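PDB 7D5M: oxidoreductase from Azotobacter vinelandii, which binds NAD+ and, as an inositol dehydrogenase homolog of the Gfo/Idh/MocA family, probably catalyses a nicotinamide-dependent oxidation or reduction. Local coordinates for residues Pro219-Lys224 against Met248-Gly253. Numbering follows the deposited sequence.
Sequences PEFRIK and MEYEGG
Phe221 lays its ring edge over one face of the Tyr250 ring, in a T-shaped stack with centroids 5.2 Å apart and planes at 66°. Its CD2 does the touching, 3.7 Å from Tyr250 CG. Ile223 CG1 lies 3.9 Å from Tyr250 CE1. Chi1 (-55°) sets Ile223 CG1 anti to the carbonyl carbon, and the extended chi2 carries CD1 to 3.6 Å from Met248 SD. Replacing Tyr250 by an alanine would probably leave the Phe221 edge without its aromatic face and open a gap beside Ile223. Two backbone bonds flank the Ile223-Tyr250 pair. Glu251 N donates to Arg222 O at 2.8 Å. Lys224 N donates to Glu249 O at 2.8 Å. A water bridges Arg222 N and Glu251 O. The Lys224 chain crosses that of Glu251 at about a right angle, with Lys224 CG 3.3 Å from Glu251 OE2. Lys224 NZ makes a long salt bridge to Glu249 OE1; Glu249 OE2 pairs with Arg225. Tyr250 also packs on Val168 and Met170 of strand 165-173. Ile223 and Tyr250 form a non-hydrogen-bonded antiparallel pair, and a type II turn runs from Tyr250 to Gly253. This is the open end of a beta hairpin in the mixed sheet of the C-terminal alpha/beta domain of Gfo/Idh/MocA oxidoreductases.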
ATOM      1  N   PRO A 219       6.917  14.361  25.218  1.00 16.52           N
ATOM      2  CA  PRO A 219       6.356  15.127  26.330  1.00 18.35           C
ATOM      3  C   PRO A 219       7.265  16.257  26.840  1.00 20.10           C
ATOM      4  O   PRO A 219       6.728  17.208  27.401  1.00 21.21           O
ATOM      5  CB  PRO A 219       6.128  14.058  27.416  1.00 18.03           C
ATOM      6  CG  PRO A 219       7.112  12.965  27.072  1.00 17.76           C
ATOM      7  CD  PRO A 219       7.127  12.944  25.556  1.00 16.89           C
ATOM      8  N   GLU A 220       8.584  16.136  26.649  1.00 21.24           N
ATOM      9  CA  GLU A 220       9.587  17.115  27.159  1.00 24.00           C
ATOM     10  C   GLU A 220       9.870  18.179  26.101  1.00 22.93           C
ATOM     11  O   GLU A 220      10.562  19.155  26.423  1.00 21.98           O
ATOM     12  CB  GLU A 220      10.898  16.434  27.564  1.00 27.45           C
ATOM     13  CG  GLU A 220      10.759  15.462  28.725  1.00 31.26           C
ATOM     14  CD  GLU A 220       9.727  15.844  29.774  1.00 35.20           C
ATOM     15  OE1 GLU A 220       9.742  17.010  30.234  1.00 40.21           O
ATOM     16  OE2 GLU A 220       8.896  14.979  30.119  1.00 42.75           O
ATOM     17  N   PHE A 221       9.359  18.012  24.882  1.00 22.06           N
ATOM     18  CA  PHE A 221       9.569  18.992  23.787  1.00 22.07           C
ATOM     19  C   PHE A 221       8.794  20.270  24.096  1.00 21.73           C
ATOM     20  O   PHE A 221       7.647  20.199  24.572  1.00 21.18           O
ATOM     21  CB  PHE A 221       9.209  18.407  22.421  1.00 22.45           C
ATOM     22  CG  PHE A 221      10.400  17.778  21.751  1.00 24.11           C
ATOM     23  CD1 PHE A 221      11.199  16.880  22.441  1.00 25.23           C
ATOM     24  CD2 PHE A 221      10.736  18.105  20.449  1.00 26.06           C
ATOM     25  CE1 PHE A 221      12.308  16.317  21.835  1.00 26.10           C
ATOM     26  CE2 PHE A 221      11.846  17.538  19.846  1.00 26.27           C
ATOM     27  CZ  PHE A 221      12.635  16.664  20.551  1.00 25.20           C
ATOM     28  N   ARG A 222       9.436  21.403  23.815  1.00 20.37           N
ATOM     29  CA  ARG A 222       8.868  22.754  24.018  1.00 21.25           C
ATOM     30  C   ARG A 222       9.037  23.549  22.731  1.00 19.47           C
ATOM     31  O   ARG A 222      10.169  23.639  22.236  1.00 19.70           O
ATOM     32  CB  ARG A 222       9.574  23.472  25.168  1.00 22.41           C
ATOM     33  CG  ARG A 222       9.424  22.775  26.511  1.00 23.78           C
ATOM     34  CD  ARG A 222       7.997  22.760  27.027  1.00 26.20           C
ATOM     35  NE  ARG A 222       7.961  22.095  28.325  1.00 26.88           N
ATOM     36  CZ  ARG A 222       7.690  20.806  28.526  1.00 28.01           C
ATOM     37  NH1 ARG A 222       7.386  20.007  27.515  1.00 28.31           N
ATOM     38  NH2 ARG A 222       7.714  20.320  29.754  1.00 29.55           N
ATOM     39  N   ILE A 223       7.948  24.124  22.237  1.00 18.14           N
ATOM     40  CA  ILE A 223       7.985  25.026  21.058  1.00 18.02           C
ATOM     41  C   ILE A 223       8.619  26.348  21.506  1.00 18.54           C
ATOM     42  O   ILE A 223       8.127  26.943  22.499  1.00 18.23           O
ATOM     43  CB  ILE A 223       6.580  25.218  20.460  1.00 17.56           C
ATOM     44  CG1 ILE A 223       5.918  23.882  20.118  1.00 17.33           C
ATOM     45  CG2 ILE A 223       6.644  26.141  19.256  1.00 17.38           C
ATOM     46  CD1 ILE A 223       4.422  23.969  19.961  1.00 17.80           C
ATOM     47  N   LYS A 224       9.687  26.767  20.824  1.00 18.42           N
ATOM     48  CA  LYS A 224      10.373  28.062  21.068  1.00 20.36           C
ATOM     49  C   LYS A 224       9.698  29.163  20.240  1.00 20.29           C
ATOM     50  O   LYS A 224       9.394  30.246  20.794  1.00 19.13           O
ATOM     51  CB  LYS A 224      11.856  27.946  20.718  1.00 22.08           C
ATOM     52  CG  LYS A 224      12.675  29.179  21.067  1.00 24.75           C
ATOM     53  CD  LYS A 224      13.946  29.317  20.273  1.00 26.97           C
ATOM     54  CE  LYS A 224      14.824  28.087  20.328  1.00 29.68           C
ATOM     55  NZ  LYS A 224      15.629  27.944  19.094  1.00 31.52           N
ATOM     56  N   MET A 248       7.413  25.254  13.076  1.00 14.29           N
ATOM     57  CA  MET A 248       7.814  25.464  14.486  1.00 14.83           C
ATOM     58  C   MET A 248       9.287  25.110  14.675  1.00 14.90           C
ATOM     59  O   MET A 248       9.770  24.134  14.064  1.00 13.90           O
ATOM     60  CB  MET A 248       6.954  24.589  15.399  1.00 15.54           C
ATOM     61  CG  MET A 248       5.486  24.700  15.080  1.00 15.99           C
ATOM     62  SD  MET A 248       4.467  23.921  16.329  1.00 17.12           S
ATOM     63  CE  MET A 248       4.817  22.192  16.052  1.00 16.36           C
ATOM     64  N   GLU A 249       9.967  25.892  15.504  1.00 14.95           N
ATOM     65  CA  GLU A 249      11.291  25.539  16.059  1.00 16.80           C
ATOM     66  C   GLU A 249      11.076  25.114  17.505  1.00 15.99           C
ATOM     67  O   GLU A 249      10.503  25.908  18.264  1.00 15.25           O
ATOM     68  CB  GLU A 249      12.255  26.722  16.032  1.00 18.78           C
ATOM     69  CG  GLU A 249      12.303  27.455  14.708  1.00 22.06           C
ATOM     70  CD  GLU A 249      13.252  28.645  14.712  1.00 26.02           C
ATOM     71  OE1 GLU A 249      13.724  29.009  15.812  1.00 29.13           O
ATOM     72  OE2 GLU A 249      13.519  29.208  13.619  1.00 27.82           O
ATOM     73  N   TYR A 250      11.490  23.903  17.849  1.00 15.47           N
ATOM     74  CA  TYR A 250      11.517  23.415  19.247  1.00 16.15           C
ATOM     75  C   TYR A 250      12.804  23.898  19.918  1.00 17.23           C
ATOM     76  O   TYR A 250      13.814  24.114  19.217  1.00 16.62           O
ATOM     77  CB  TYR A 250      11.445  21.894  19.292  1.00 15.41           C
ATOM     78  CG  TYR A 250      10.171  21.308  18.744  1.00 15.31           C
ATOM     79  CD1 TYR A 250       9.018  21.271  19.508  1.00 15.75           C
ATOM     80  CD2 TYR A 250      10.115  20.774  17.468  1.00 15.01           C
ATOM     81  CE1 TYR A 250       7.843  20.730  19.021  1.00 15.55           C
ATOM     82  CE2 TYR A 250       8.945  20.223  16.969  1.00 14.98           C
ATOM     83  CZ  TYR A 250       7.806  20.196  17.749  1.00 15.03           C
ATOM     84  OH  TYR A 250       6.634  19.659  17.292  1.00 15.80           O
ATOM     85  N   GLU A 251      12.772  24.040  21.248  1.00 19.13           N
ATOM     86  CA  GLU A 251      14.006  24.204  22.061  1.00 20.87           C
ATOM     87  C   GLU A 251      14.906  23.010  21.744  1.00 19.52           C
ATOM     88  O   GLU A 251      14.398  21.874  21.775  1.00 19.50           O
ATOM     89  CB  GLU A 251      13.698  24.273  23.561  1.00 23.20           C
ATOM     90  CG  GLU A 251      12.927  25.509  23.989  1.00 26.69           C
ATOM     91  CD  GLU A 251      13.678  26.830  23.925  1.00 29.91           C
ATOM     92  OE1 GLU A 251      14.916  26.813  23.732  1.00 32.94           O
ATOM     93  OE2 GLU A 251      13.013  27.881  24.057  1.00 33.55           O
ATOM     94  N   GLY A 252      16.177  23.255  21.423  1.00 19.62           N
ATOM     95  CA  GLY A 252      17.167  22.195  21.138  1.00 19.57           C
ATOM     96  C   GLY A 252      17.395  22.009  19.644  1.00 19.24           C
ATOM     97  O   GLY A 252      18.346  21.296  19.276  1.00 18.95           O
ATOM     98  N   GLY A 253      16.581  22.642  18.797  1.00 18.42           N
ATOM     99  CA  GLY A 253      16.874  22.780  17.358  1.00 17.70           C
ATOM    100  C   GLY A 253      16.002  21.913  16.456  1.00 16.94           C
ATOM    101  O   GLY A 253      16.050  22.141  15.229  1.00 15.81           O
TER
HETATM  102  O   HOH W   1      12.290  20.984  23.206  1.00 19.93           O